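Local coordinates for maleylpyruvate isomerase (Ralstonia sp., PDB 2V6K), which catalyses the glutathione-dependent isomerisation of maleylpyruvate to fumarylpyruvate in naphthalene breakdown, working as a homodimer of the zeta class of glutathione S-transferases, at residues C103-H106 and P107-R111; V170-V173 and E174-R177; R112-E115 and Y116-T120; S11-S14 and H15-R18. One frame throughout, in Å; residues are numbered along the deposited sequence. Where two conformers were deposited one is given.

Contact 1: residues C103-H106 and P107-R111; sequences CDIH and PINNR. With TGG (gamma-glutamyl-S-(1,2-dicarboxyethyl)cysteinylglycine), chain C; TGG (gamma-glutamyl-S-(1,2-dicarboxyethyl)cysteinylglycine), chain F.
Pro107 packs its ring against the backbone it has just left: CG lies 3.5 Å from Cys103 O, which is buried here with no hydrogen-bond partner in the model, and the side chains of Pro107 and His106 cross at about a right angle. Next, Ile108 closes the turn with a bond from its N to Ile105 O (3.1 Å), and its CG1 also touches that oxygen. Asn109 repeats the step one residue on, N to His106 O at 3.2 Å. Asn110, its CG swung away from its own backbone N (chi1 -175°), turns its amide into the ligand pocket, where OD1 accepts the glycyl nitrogen NN3 of the glutathione conjugate TGG (chain C) at 2.9 Å. Beside it, His106 NE2 donates to the substrate-analogue carboxylate oxygen OF2 of the same ligand (2.7 Å), near the plane of the imidazole. Arg111 then adds a weak bond from its N to OI2, on the analogue's other carboxylate. At the opposite end of the turn, Asp104 OD1 takes the amino nitrogen NN1 of the second subunit's conjugate, TGG (chain F), at 2.9 Å, and OD2 is held by Gln66 of the second subunit. The turn links helix 88-104 to helix 111-121, with helix 125-149 packed on Ile105 and Asn109, and helices 12-24 and 164-178 meeting His106.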
loop_
_atom_site.group_PDB
_atom_site.type_symbol
_atom_site.label_atom_id
_atom_site.label_comp_id
_atom_site.label_asym_id
_atom_site.label_seq_id
_atom_site.Cartn_x
_atom_site.Cartn_y
_atom_site.Cartn_z
ATOM N N CYS A 103 0.421 -0.107 -3.384
ATOM C CA CYS A 103 1.734 -0.046 -2.738
ATOM C C CYS A 103 2.849 0.201 -3.726
ATOM O O CYS A 103 3.730 1.017 -3.472
ATOM C CB CYS A 103 2.044 -1.355 -2.005
ATOM S SG CYS A 103 0.897 -1.818 -0.694
ATOM N N ASP A 104 2.825 -0.516 -4.843
ATOM C CA ASP A 104 4.040 -0.647 -5.648
ATOM C C ASP A 104 4.054 0.154 -6.943
ATOM O O ASP A 104 5.047 0.112 -7.675
ATOM C CB ASP A 104 4.340 -2.121 -5.924
ATOM C CG ASP A 104 4.439 -2.949 -4.658
ATOM O OD1 ASP A 104 4.734 -2.398 -3.573
ATOM O OD2 ASP A 104 4.195 -4.165 -4.771
ATOM N N ILE A 105 2.968 0.860 -7.236
ATOM C CA ILE A 105 2.949 1.776 -8.376
ATOM C C ILE A 105 2.580 3.185 -7.946
ATOM O O ILE A 105 3.407 4.105 -8.017
ATOM C CB ILE A 105 2.000 1.332 -9.515
ATOM C CG1 ILE A 105 2.255 -0.120 -9.937
ATOM C CG2 ILE A 105 2.192 2.261 -10.708
ATOM C CD1 ILE A 105 1.238 -0.633 -10.949
ATOM N N HIS A 106 1.340 3.362 -7.489
ATOM C CA HIS A 106 0.830 4.700 -7.233
ATOM C C HIS A 106 1.742 5.589 -6.363
ATOM O O HIS A 106 1.997 6.744 -6.719
ATOM C CB HIS A 106 -0.585 4.681 -6.637
ATOM C CG HIS A 106 -0.954 6.006 -6.076
ATOM N ND1 HIS A 106 -0.673 6.359 -4.773
ATOM C CD2 HIS A 106 -1.428 7.120 -6.682
ATOM C CE1 HIS A 106 -0.998 7.627 -4.591
ATOM N NE2 HIS A 106 -1.458 8.108 -5.733
ATOM N N PRO A 107 2.195 5.089 -5.202
ATOM C CA PRO A 107 2.945 5.992 -4.321
ATOM C C PRO A 107 4.248 6.492 -4.916
ATOM O O PRO A 107 4.712 7.577 -4.549
ATOM C CB PRO A 107 3.218 5.132 -3.079
ATOM C CG PRO A 107 2.106 4.100 -3.109
ATOM C CD PRO A 107 1.967 3.776 -4.565
ATOM N N ILE A 108 4.830 5.717 -5.821
ATOM C CA ILE A 108 6.145 6.044 -6.373
ATOM C C ILE A 108 6.064 7.225 -7.333
ATOM O O ILE A 108 7.058 7.939 -7.533
ATOM C CB ILE A 108 6.753 4.842 -7.143
ATOM C CG1 ILE A 108 6.490 3.496 -6.452
ATOM C CG2 ILE A 108 8.246 5.051 -7.353
ATOM C CD1 ILE A 108 7.060 3.394 -5.067
ATOM N N ASN A 109 4.889 7.428 -7.926
ATOM C CA ASN A 109 4.703 8.465 -8.943
ATOM C C ASN A 109 3.887 9.652 -8.458
ATOM O O ASN A 109 3.543 10.548 -9.229
ATOM C CB ASN A 109 4.035 7.872 -10.181
ATOM C CG ASN A 109 4.892 6.838 -10.864
ATOM O OD1 ASN A 109 6.105 6.754 -10.639
ATOM N ND2 ASN A 109 4.266 6.036 -11.720
ATOM N N ASN A 110 3.597 9.661 -7.163
ATOM C CA ASN A 110 2.784 10.694 -6.536
ATOM C C ASN A 110 3.455 12.057 -6.639
ATOM O O ASN A 110 4.687 12.144 -6.690
ATOM C CB ASN A 110 2.574 10.265 -5.083
ATOM C CG ASN A 110 1.645 11.165 -4.298
ATOM O OD1 ASN A 110 0.750 11.831 -4.829
ATOM N ND2 ASN A 110 1.851 11.165 -2.988
ATOM N N ARG A 111 2.645 13.111 -6.661
ATOM C CA ARG A 111 3.115 14.481 -6.857
ATOM C C ARG A 111 4.350 14.830 -6.029
ATOM O O ARG A 111 5.337 15.346 -6.573
ATOM C CB ARG A 111 1.971 15.465 -6.567
ATOM C CG ARG A 111 2.319 16.946 -6.734
ATOM C CD ARG A 111 1.189 17.842 -6.227
ATOM N NE ARG A 111 1.277 19.230 -6.695
ATOM C CZ ARG A 111 2.009 20.191 -6.131
ATOM N NH1 ARG A 111 2.772 19.942 -5.076
ATOM N NH2 ARG A 111 1.991 21.415 -6.642
HETATM O OC1 TGG C . -4.278 5.760 -0.656
HETATM C CO1 TGG C . -4.091 6.692 0.153
HETATM O OT1 TGG C . -5.008 7.394 0.626
HETATM C CA1 TGG C . -2.678 6.959 0.586
HETATM N NN1 TGG C . -1.940 5.706 0.705
HETATM C CB1 TGG C . -1.954 7.833 -0.433
HETATM C CG1 TGG C . -2.586 9.212 -0.526
HETATM C CD1 TGG C . -1.763 10.239 -1.292
HETATM O OE1 TGG C . -0.678 9.721 -2.024
HETATM N NN2 TGG C . -2.614 11.043 -2.113
HETATM C CA2 TGG C . -2.124 11.842 -3.204
HETATM C CO2 TGG C . -1.644 13.114 -2.519
HETATM O OC2 TGG C . -2.675 13.890 -1.959
HETATM N NN3 TGG C . -0.670 13.868 -3.249
HETATM C CA3 TGG C . -0.314 15.201 -2.806
HETATM C CO3 TGG C . 1.180 15.354 -2.820
HETATM O OC3 TGG C . 1.888 14.393 -3.180
HETATM O OT3 TGG C . 1.634 16.469 -2.473
HETATM C CB2 TGG C . -3.323 11.929 -4.127
HETATM S SG2 TGG C . -3.206 13.083 -5.437
HETATM C CD2 TGG C . -2.005 12.559 -6.612
HETATM C CE2 TGG C . -2.534 11.380 -7.396
HETATM O OE2 TGG C . -2.875 11.519 -8.593
HETATM O OF2 TGG C . -2.626 10.272 -6.820
HETATM C CF2 TGG C . -1.758 13.794 -7.479
HETATM C CH2 TGG C . -0.615 13.648 -8.453
HETATM O OI2 TGG C . 0.201 12.722 -8.302
HETATM O OJ2 TGG C . -0.545 14.475 -9.393
HETATM O OC1 TGG F . 4.397 -5.690 0.607
HETATM C CO1 TGG F . 4.664 -6.288 -0.454
HETATM O OT1 TGG F . 4.816 -7.526 -0.523
HETATM C CA1 TGG F . 4.807 -5.475 -1.710
HETATM N NN1 TGG F . 3.828 -4.398 -1.691
HETATM C CB1 TGG F . 6.206 -4.864 -1.804
HETATM C CG1 TGG F . 7.267 -5.948 -1.948
HETATM C CD1 TGG F . 8.643 -5.424 -2.330
HETATM O OE1 TGG F . 8.792 -4.027 -2.251
HETATM N NN2 TGG F . 9.653 -6.114 -1.588
HETATM C CA2 TGG F . 11.009 -5.640 -1.457
HETATM C CO2 TGG F . 11.662 -6.101 -2.750
HETATM O OC2 TGG F . 11.832 -7.499 -2.842
HETATM N NN3 TGG F . 12.817 -5.350 -3.146
HETATM C CA3 TGG F . 13.693 -5.845 -4.182
HETATM C CO3 TGG F . 14.015 -4.725 -5.129
HETATM O OC3 TGG F . 13.570 -3.578 -4.900
HETATM O OT3 TGG F . 14.725 -5.016 -6.118
HETATM C CB2 TGG F . 11.475 -6.260 -0.154
HETATM S SG2 TGG F . 13.176 -6.128 0.232
HETATM C CD2 TGG F . 13.614 -4.450 0.542
HETATM C CE2 TGG F . 13.081 -4.003 1.882
HETATM O OE2 TGG F . 13.861 -3.822 2.844
HETATM O OF2 TGG F . 11.850 -3.821 2.019
HETATM C CF2 TGG F . 15.140 -4.445 0.481
HETATM C CH2 TGG F . 15.755 -3.068 0.541
HETATM O OI2 TGG F . 15.046 -2.065 0.324
HETATM O OJ2 TGG F . 16.976 -2.990 0.812
#

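Contact 2: residues V170-V173 and E174-R177; sequences VPQV and ESAR
Val173 and Arg177, one helical turn apart, lie side by side and point the same way. In the conformer given for Arg177, one of two, methyl CG1 of Val173 rests over one face of the guanidinium, toward its rim, with Arg177 NH1 3.5 Å away. Arginine CG passes Val173 O at 3.3 Å and the chain runs on extended, alongside the valine, as far as NE. NH1 has its charge partner in Asp193 on helix 187-196, which also packs on Val173. Glu174 sets its CB 3.5 Å from Pro171 O, and its chain, bent at chi2 (66°), then carries the carboxylate away from the preceding turn. Beneath the side chains run the regular i to i+4 bonds of an alpha-helix, among them Arg177 N to Val173 O (3.0 Å). This is helix 164-178 of the all-helical C-terminal domain of the glutathione S-transferase fold, kinked at Pro171, whose ring nitrogen has no hydrogen to give to the turn before. On another side of the helix Gln172 and Ser175 meet partly through solvent. Gln172 NE2 lies 3.7 Å from Ser175 CB, and a water joins the two polar ends, accepting from NE2 at 2.9 Å and bonded to Ser175 OG at 2.8 Å. The glutamine side chain also packs on Ile105 and His106, next to the glutathione site, while the Ala176 methyl touches Ile136 of helix 125-149.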
loop_
_atom_site.group_PDB
_atom_site.type_symbol
_atom_site.label_atom_id
_atom_site.label_comp_id
_atom_site.label_asym_id
_atom_site.label_seq_id
_atom_site.Cartn_x
_atom_site.Cartn_y
_atom_site.Cartn_z
ATOM N N VAL A 170 -8.222 1.075 -12.563
ATOM C CA VAL A 170 -8.698 2.079 -13.508
ATOM C C VAL A 170 -7.976 3.438 -13.363
ATOM O O VAL A 170 -7.488 3.975 -14.350
ATOM C CB VAL A 170 -10.245 2.172 -13.503
ATOM C CG1 VAL A 170 -10.735 3.420 -14.204
ATOM C CG2 VAL A 170 -10.822 0.928 -14.175
ATOM N N PRO A 171 -7.886 3.987 -12.139
ATOM C CA PRO A 171 -7.119 5.228 -11.997
ATOM C C PRO A 171 -5.647 5.076 -12.370
ATOM O O PRO A 171 -5.041 6.015 -12.884
ATOM C CB PRO A 171 -7.266 5.566 -10.512
ATOM C CG PRO A 171 -8.530 4.880 -10.103
ATOM C CD PRO A 171 -8.487 3.582 -10.860
ATOM N N GLN A 172 -5.079 3.896 -12.145
ATOM C CA GLN A 172 -3.680 3.669 -12.494
ATOM C C GLN A 172 -3.461 3.669 -14.008
ATOM O O GLN A 172 -2.421 4.144 -14.492
ATOM C CB GLN A 172 -3.161 2.381 -11.856
ATOM C CG GLN A 172 -1.651 2.237 -11.950
ATOM C CD GLN A 172 -0.929 3.385 -11.285
ATOM O OE1 GLN A 172 -0.897 3.487 -10.058
ATOM N NE2 GLN A 172 -0.341 4.268 -12.099
ATOM N N VAL A 173 -4.435 3.151 -14.759
ATOM C CA VAL A 173 -4.364 3.180 -16.216
ATOM C C VAL A 173 -4.466 4.629 -16.704
ATOM O O VAL A 173 -3.771 5.022 -17.638
ATOM C CB VAL A 173 -5.451 2.296 -16.856
ATOM C CG1 VAL A 173 -5.407 2.410 -18.369
ATOM C CG2 VAL A 173 -5.260 0.849 -16.448
ATOM N N GLU A 174 -5.314 5.423 -16.054
ATOM C CA GLU A 174 -5.441 6.831 -16.397
ATOM C C GLU A 174 -4.107 7.563 -16.192
ATOM O O GLU A 174 -3.695 8.364 -17.041
ATOM C CB GLU A 174 -6.591 7.473 -15.606
ATOM C CG GLU A 174 -6.691 8.995 -15.708
ATOM C CD GLU A 174 -7.035 9.499 -17.098
ATOM O OE1 GLU A 174 -7.615 8.738 -17.903
ATOM O OE2 GLU A 174 -6.731 10.677 -17.381
ATOM N N SER A 175 -3.423 7.271 -15.086
ATOM C CA SER A 175 -2.107 7.856 -14.828
ATOM C C SER A 175 -1.092 7.413 -15.883
ATOM O O SER A 175 -0.296 8.224 -16.370
ATOM C CB SER A 175 -1.618 7.492 -13.422
ATOM O OG SER A 175 -0.342 8.070 -13.168
ATOM N N ALA A 176 -1.130 6.134 -16.247
ATOM C CA ALA A 176 -0.268 5.617 -17.316
ATOM C C ALA A 176 -0.439 6.418 -18.605
ATOM O O ALA A 176 0.542 6.764 -19.268
ATOM C CB ALA A 176 -0.554 4.141 -17.566
ATOM N N ARG A 177 -1.685 6.729 -18.952
ATOM C CA ARG A 177 -1.950 7.519 -20.150
ATOM C C ARG A 177 -1.369 8.935 -20.013
ATOM O O ARG A 177 -0.771 9.453 -20.958
ATOM C CB ARG A 177 -3.448 7.498 -20.503
ATOM C CG ARG A 177 -3.953 6.075 -20.811
ATOM C CD ARG A 177 -5.363 6.013 -21.407
ATOM N NE ARG A 177 -5.601 4.714 -22.046
ATOM C CZ ARG A 177 -6.554 3.843 -21.711
ATOM N NH1 ARG A 177 -7.422 4.109 -20.742
ATOM N NH2 ARG A 177 -6.649 2.696 -22.370
HETATM O O HOH W 1 1.256 6.558 -11.465
#

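Contact 3: residues R112-E115 and Y116-T120; sequences RILE and YLRKT. With TGG (gamma-glutamyl-S-(1,2-dicarboxyethyl)cysteinylglycine), chain C.
One carboxylate grips two cations here: Glu115 reaches Arg118 and Lys119 at once, each oxygen taking a different partner. OE2 receives Arg118 NH1 at 2.8 Å through its anti lone pair, the side turned from the other oxygen, and the two flat groups are inclined by 41°. OE1 is met on its syn side by Lys119 NZ at 2.9 Å, with the ammonium lifted out of the carboxylate plane. Glu115 bends at chi2 (-65°) to curl toward the following turn, and Lys119, alongside it, hooks its last bond inward. Arg118 has a second acid partner in Glu125, through NE, which helps to fix its guanidinium; NH1 also lies 3.7 Å from Leu114 CB. Farther along its chain, Leu114 CD2 meets Leu117 CD1 at 4.2 Å, and both leucines pack on Trp131 of helix 125-149. Tyr116 has Thr120 OG1 over the centre of one ring face and meets Trp131 of the second subunit edge-to-face. Near the start of the helix, Arg112 N donates to the glycyl carboxylate oxygen OC3 of TGG (chain C) at 2.9 Å. The charges form an i to i+3 and i to i+4 salt-bridge network along a partly exposed side of helix 111-121, whose first turn binds glutathione's glycyl end.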
loop_
_atom_site.group_PDB
_atom_site.type_symbol
_atom_site.label_atom_id
_atom_site.label_comp_id
_atom_site.label_asym_id
_atom_site.label_seq_id
_atom_site.Cartn_x
_atom_site.Cartn_y
_atom_site.Cartn_z
ATOM N N ARG A 112 4.308 14.555 -4.728
ATOM C CA ARG A 112 5.413 14.950 -3.840
ATOM C C ARG A 112 6.728 14.291 -4.248
ATOM O O ARG A 112 7.804 14.872 -4.067
ATOM C CB ARG A 112 5.088 14.616 -2.378
ATOM C CG ARG A 112 4.913 13.126 -2.131
ATOM C CD ARG A 112 4.388 12.769 -0.752
ATOM N NE ARG A 112 4.482 11.317 -0.615
ATOM C CZ ARG A 112 4.744 10.657 0.506
ATOM N NH1 ARG A 112 4.852 11.290 1.671
ATOM N NH2 ARG A 112 4.872 9.338 0.438
ATOM N N ILE A 113 6.647 13.080 -4.780
ATOM C CA ILE A 113 7.840 12.357 -5.196
ATOM C C ILE A 113 8.408 13.019 -6.442
ATOM O O ILE A 113 9.612 13.279 -6.527
ATOM C CB ILE A 113 7.526 10.870 -5.488
ATOM C CG1 ILE A 113 6.767 10.214 -4.319
ATOM C CG2 ILE A 113 8.809 10.114 -5.846
ATOM C CD1 ILE A 113 7.489 10.219 -2.976
ATOM N N LEU A 114 7.544 13.307 -7.409
ATOM C CA LEU A 114 7.990 13.952 -8.639
ATOM C C LEU A 114 8.568 15.331 -8.364
ATOM O O LEU A 114 9.561 15.727 -8.980
ATOM C CB LEU A 114 6.842 14.018 -9.650
ATOM C CG LEU A 114 6.144 12.679 -9.940
ATOM C CD1 LEU A 114 5.139 12.853 -11.073
ATOM C CD2 LEU A 114 7.124 11.568 -10.277
ATOM N N GLU A 115 7.968 16.054 -7.422
ATOM C CA GLU A 115 8.507 17.346 -6.999
ATOM C C GLU A 115 9.917 17.225 -6.437
ATOM O O GLU A 115 10.782 18.059 -6.731
ATOM C CB GLU A 115 7.578 18.015 -5.997
ATOM C CG GLU A 115 6.383 18.650 -6.665
ATOM C CD GLU A 115 6.806 19.788 -7.573
ATOM O OE1 GLU A 115 7.195 20.847 -7.041
ATOM O OE2 GLU A 115 6.782 19.619 -8.810
ATOM N N TYR A 116 10.153 16.186 -5.642
ATOM C CA TYR A 116 11.477 15.939 -5.089
ATOM C C TYR A 116 12.479 15.622 -6.210
ATOM O O TYR A 116 13.599 16.147 -6.225
ATOM C CB TYR A 116 11.410 14.808 -4.063
ATOM C CG TYR A 116 12.615 14.689 -3.154
ATOM C CD1 TYR A 116 12.539 15.088 -1.824
ATOM C CD2 TYR A 116 13.826 14.175 -3.623
ATOM C CE1 TYR A 116 13.637 14.975 -0.979
ATOM C CE2 TYR A 116 14.924 14.047 -2.782
ATOM C CZ TYR A 116 14.820 14.448 -1.465
ATOM O OH TYR A 116 15.902 14.324 -0.625
ATOM N N LEU A 117 12.073 14.795 -7.169
ATOM C CA LEU A 117 12.933 14.519 -8.325
ATOM C C LEU A 117 13.305 15.795 -9.069
ATOM O O LEU A 117 14.462 15.979 -9.454
ATOM C CB LEU A 117 12.268 13.524 -9.270
ATOM C CG LEU A 117 11.981 12.126 -8.716
ATOM C CD1 LEU A 117 11.259 11.310 -9.754
ATOM C CD2 LEU A 117 13.267 11.430 -8.292
ATOM N N ARG A 118 12.330 16.675 -9.274
ATOM C CA ARG A 118 12.577 17.937 -9.969
ATOM C C ARG A 118 13.510 18.852 -9.184
ATOM O O ARG A 118 14.486 19.367 -9.725
ATOM C CB ARG A 118 11.259 18.669 -10.223
ATOM C CG ARG A 118 10.339 17.975 -11.209
ATOM C CD ARG A 118 9.043 18.751 -11.416
ATOM N NE ARG A 118 8.146 18.013 -12.307
ATOM C CZ ARG A 118 7.006 17.435 -11.936
ATOM N NH1 ARG A 118 6.575 17.512 -10.682
ATOM N NH2 ARG A 118 6.284 16.774 -12.836
ATOM N N LYS A 119 13.210 19.047 -7.906
ATOM C CA LYS A 119 13.869 20.090 -7.123
ATOM C C LYS A 119 15.180 19.654 -6.496
ATOM O O LYS A 119 16.058 20.485 -6.270
ATOM C CB LYS A 119 12.898 20.654 -6.082
ATOM C CG LYS A 119 11.740 21.383 -6.758
ATOM C CD LYS A 119 10.741 21.983 -5.797
ATOM C CE LYS A 119 9.915 23.046 -6.514
ATOM N NZ LYS A 119 9.353 22.572 -7.827
ATOM N N THR A 120 15.318 18.356 -6.237
ATOM C CA THR A 120 16.546 17.821 -5.642
ATOM C C THR A 120 17.454 17.179 -6.684
ATOM O O THR A 120 18.672 17.373 -6.641
ATOM C CB THR A 120 16.232 16.858 -4.478
ATOM O OG1 THR A 120 15.529 17.584 -3.464
ATOM C CG2 THR A 120 17.510 16.279 -3.871
HETATM O OC1 TGG C . -4.278 5.760 -0.656
HETATM C CO1 TGG C . -4.091 6.692 0.153
HETATM O OT1 TGG C . -5.008 7.394 0.626
HETATM C CA1 TGG C . -2.678 6.959 0.586
HETATM N NN1 TGG C . -1.940 5.706 0.705
HETATM C CB1 TGG C . -1.954 7.833 -0.433
HETATM C CG1 TGG C . -2.586 9.212 -0.526
HETATM C CD1 TGG C . -1.763 10.239 -1.292
HETATM O OE1 TGG C . -0.678 9.721 -2.024
HETATM N NN2 TGG C . -2.614 11.043 -2.113
HETATM C CA2 TGG C . -2.124 11.842 -3.204
HETATM C CO2 TGG C . -1.644 13.114 -2.519
HETATM O OC2 TGG C . -2.675 13.890 -1.959
HETATM N NN3 TGG C . -0.670 13.868 -3.249
HETATM C CA3 TGG C . -0.314 15.201 -2.806
HETATM C CO3 TGG C . 1.180 15.354 -2.820
HETATM O OC3 TGG C . 1.888 14.393 -3.180
HETATM O OT3 TGG C . 1.634 16.469 -2.473
HETATM C CB2 TGG C . -3.323 11.929 -4.127
HETATM S SG2 TGG C . -3.206 13.083 -5.437
HETATM C CD2 TGG C . -2.005 12.559 -6.612
HETATM C CE2 TGG C . -2.534 11.380 -7.396
HETATM O OE2 TGG C . -2.875 11.519 -8.593
HETATM O OF2 TGG C . -2.626 10.272 -6.820
HETATM C CF2 TGG C . -1.758 13.794 -7.479
HETATM C CH2 TGG C . -0.615 13.648 -8.453
HETATM O OI2 TGG C . 0.201 12.722 -8.302
HETATM O OJ2 TGG C . -0.545 14.475 -9.393
#

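Contact 4: residues S11-S14 and H15-R18; sequences SGTS and HRLR. With TGG (gamma-glutamyl-S-(1,2-dicarboxyethyl)cysteinylglycine), chain C.
Backbone bonds from His15, Arg16, Leu17 and Arg18 back to residues 11-14 build the first turns of the helix; His15 N to Ser11 O is 2.8 Å. Side-chain and ligand bonds gather at the helix start. Ser11, in the N-cap position, has OG hydrogen-bonded to Ser14 OG at 2.8 Å, and the same OG lies 3.2 Å from the thioether sulfur SG2 of TGG (chain C). Gly12 N donates an almost straight bond (165°) to carboxylate oxygen OE2 of the ligand's analogue portion, at 2.9 Å. Thr13 OG1 bonds to the carbonyl of Val54, and Arg16 NH1 is held by Ser67. Carbonyls tie down the head of Arg18: Phe8 takes NH1, Trp9 takes NH2 and Ala205 takes NE. Helix 12-24 is the helix of the beta-alpha-beta unit that opens the thioredoxin-like N-terminal domain; its start faces the conjugate, and its dipole would probably favour the carboxylate that Gly12 N holds. Van der Waals contacts involve the faces of two guanidinium groups. Thr13 CG2 sits over one face of the Arg16 guanidinium, 3.8 Å from NH1, toward its rim; Arg16 bends at chi3 (-66°) to put the group there. Arg18 also bends at chi3 (-54°), folding its guanidinium back so that backbone atoms of Ser14 and His15 lie over one face, with NH1 3.5 Å from Ser14 CB.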
loop_
_atom_site.group_PDB
_atom_site.type_symbol
_atom_site.label_atom_id
_atom_site.label_comp_id
_atom_site.label_asym_id
_atom_site.label_seq_id
_atom_site.Cartn_x
_atom_site.Cartn_y
_atom_site.Cartn_z
ATOM N N SER A 11 -6.680 13.053 -9.408
ATOM C CA SER A 11 -6.010 12.390 -8.305
ATOM C C SER A 11 -6.369 10.920 -8.342
ATOM O O SER A 11 -7.548 10.570 -8.262
ATOM C CB SER A 11 -6.462 12.997 -6.978
ATOM O OG SER A 11 -6.208 12.113 -5.903
ATOM N N GLY A 12 -5.359 10.067 -8.469
ATOM C CA GLY A 12 -5.564 8.627 -8.579
ATOM C C GLY A 12 -6.243 8.018 -7.370
ATOM O O GLY A 12 -7.155 7.213 -7.515
ATOM N N THR A 13 -5.798 8.393 -6.173
ATOM C CA THR A 13 -6.388 7.846 -4.951
ATOM C C THR A 13 -7.790 8.400 -4.728
ATOM O O THR A 13 -8.643 7.710 -4.178
ATOM C CB THR A 13 -5.534 8.124 -3.718
ATOM O OG1 THR A 13 -5.242 9.528 -3.672
ATOM C CG2 THR A 13 -4.234 7.332 -3.766
ATOM N N SER A 14 -8.036 9.639 -5.150
ATOM C CA SER A 14 -9.390 10.196 -5.087
ATOM C C SER A 14 -10.316 9.438 -6.025
ATOM O O SER A 14 -11.417 9.050 -5.646
ATOM C CB SER A 14 -9.387 11.672 -5.475
ATOM O OG SER A 14 -8.647 12.450 -4.543
ATOM N N HIS A 15 -9.861 9.250 -7.259
ATOM C CA HIS A 15 -10.572 8.509 -8.299
ATOM C C HIS A 15 -10.904 7.093 -7.808
ATOM O O HIS A 15 -12.049 6.638 -7.938
ATOM C CB HIS A 15 -9.659 8.516 -9.536
ATOM C CG HIS A 15 -10.246 7.916 -10.775
ATOM N ND1 HIS A 15 -9.516 7.822 -11.940
ATOM C CD2 HIS A 15 -11.458 7.365 -11.040
ATOM C CE1 HIS A 15 -10.251 7.241 -12.871
ATOM N NE2 HIS A 15 -11.435 6.959 -12.353
ATOM N N ARG A 16 -9.906 6.424 -7.227
ATOM C CA ARG A 16 -10.049 5.090 -6.648
ATOM C C ARG A 16 -11.212 5.025 -5.653
ATOM O O ARG A 16 -12.076 4.143 -5.733
ATOM C CB ARG A 16 -8.720 4.728 -5.974
ATOM C CG ARG A 16 -8.601 3.342 -5.357
ATOM C CD ARG A 16 -7.418 3.306 -4.408
ATOM N NE ARG A 16 -6.157 3.475 -5.127
ATOM C CZ ARG A 16 -4.972 3.621 -4.541
ATOM N NH1 ARG A 16 -4.879 3.666 -3.215
ATOM N NH2 ARG A 16 -3.876 3.734 -5.283
ATOM N N LEU A 17 -11.233 5.968 -4.720
ATOM C CA LEU A 17 -12.275 5.992 -3.706
ATOM C C LEU A 17 -13.631 6.397 -4.290
ATOM O O LEU A 17 -14.669 5.846 -3.895
ATOM C CB LEU A 17 -11.866 6.892 -2.536
ATOM C CG LEU A 17 -12.876 7.054 -1.397
ATOM C CD1 LEU A 17 -13.361 5.704 -0.871
ATOM C CD2 LEU A 17 -12.260 7.854 -0.277
ATOM N N ARG A 18 -13.632 7.332 -5.236
ATOM C CA ARG A 18 -14.888 7.718 -5.882
ATOM C C ARG A 18 -15.544 6.529 -6.568
ATOM O O ARG A 18 -16.764 6.383 -6.512
ATOM C CB ARG A 18 -14.691 8.862 -6.883
ATOM C CG ARG A 18 -14.388 10.207 -6.235
ATOM C CD ARG A 18 -14.400 11.356 -7.244
ATOM N NE ARG A 18 -13.526 11.171 -8.407
ATOM C CZ ARG A 18 -12.370 11.808 -8.611
ATOM N NH1 ARG A 18 -11.886 12.666 -7.711
ATOM N NH2 ARG A 18 -11.687 11.573 -9.722
HETATM O OC1 TGG C . -4.278 5.760 -0.656
HETATM C CO1 TGG C . -4.091 6.692 0.153
HETATM O OT1 TGG C . -5.008 7.394 0.626
HETATM C CA1 TGG C . -2.678 6.959 0.586
HETATM N NN1 TGG C . -1.940 5.706 0.705
HETATM C CB1 TGG C . -1.954 7.833 -0.433
HETATM C CG1 TGG C . -2.586 9.212 -0.526
HETATM C CD1 TGG C . -1.763 10.239 -1.292
HETATM O OE1 TGG C . -0.678 9.721 -2.024
HETATM N NN2 TGG C . -2.614 11.043 -2.113
HETATM C CA2 TGG C . -2.124 11.842 -3.204
HETATM C CO2 TGG C . -1.644 13.114 -2.519
HETATM O OC2 TGG C . -2.675 13.890 -1.959
HETATM N NN3 TGG C . -0.670 13.868 -3.249
HETATM C CA3 TGG C . -0.314 15.201 -2.806
HETATM C CO3 TGG C . 1.180 15.354 -2.820
HETATM O OC3 TGG C . 1.888 14.393 -3.180
HETATM O OT3 TGG C . 1.634 16.469 -2.473
HETATM C CB2 TGG C . -3.323 11.929 -4.127
HETATM S SG2 TGG C . -3.206 13.083 -5.437
HETATM C CD2 TGG C . -2.005 12.559 -6.612
HETATM C CE2 TGG C . -2.534 11.380 -7.396
HETATM O OE2 TGG C . -2.875 11.519 -8.593
HETATM O OF2 TGG C . -2.626 10.272 -6.820
HETATM C CF2 TGG C . -1.758 13.794 -7.479
HETATM C CH2 TGG C . -0.615 13.648 -8.453
HETATM O OI2 TGG C . 0.201 12.722 -8.302
HETATM O OJ2 TGG C . -0.545 14.475 -9.393
#

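Contacts 1 and 4 are the buried pair, facing the analogue from different domains: the helix start at 11-18 belongs to the thioredoxin-like domain, the turn at 103-111 to the helical one. They touch through His106 CE1 and Thr13 CG2, 3.4 Å apart. Contact 2 is partly buried on helix 164-178, touching both: Gln172 meets contact 1 and Pro171 meets contact 4. Its own chemistry is a methyl over a guanidinium face and a bridging water. Contact 3 lies furthest out, its centre about 21 Å from the centre of the chain. Contacts 1, 3 and 4 all bond to the conjugate, and contact 3 adds a salt-bridge network on its partly exposed side. Contacts 1 and 3 both reach the second subunit.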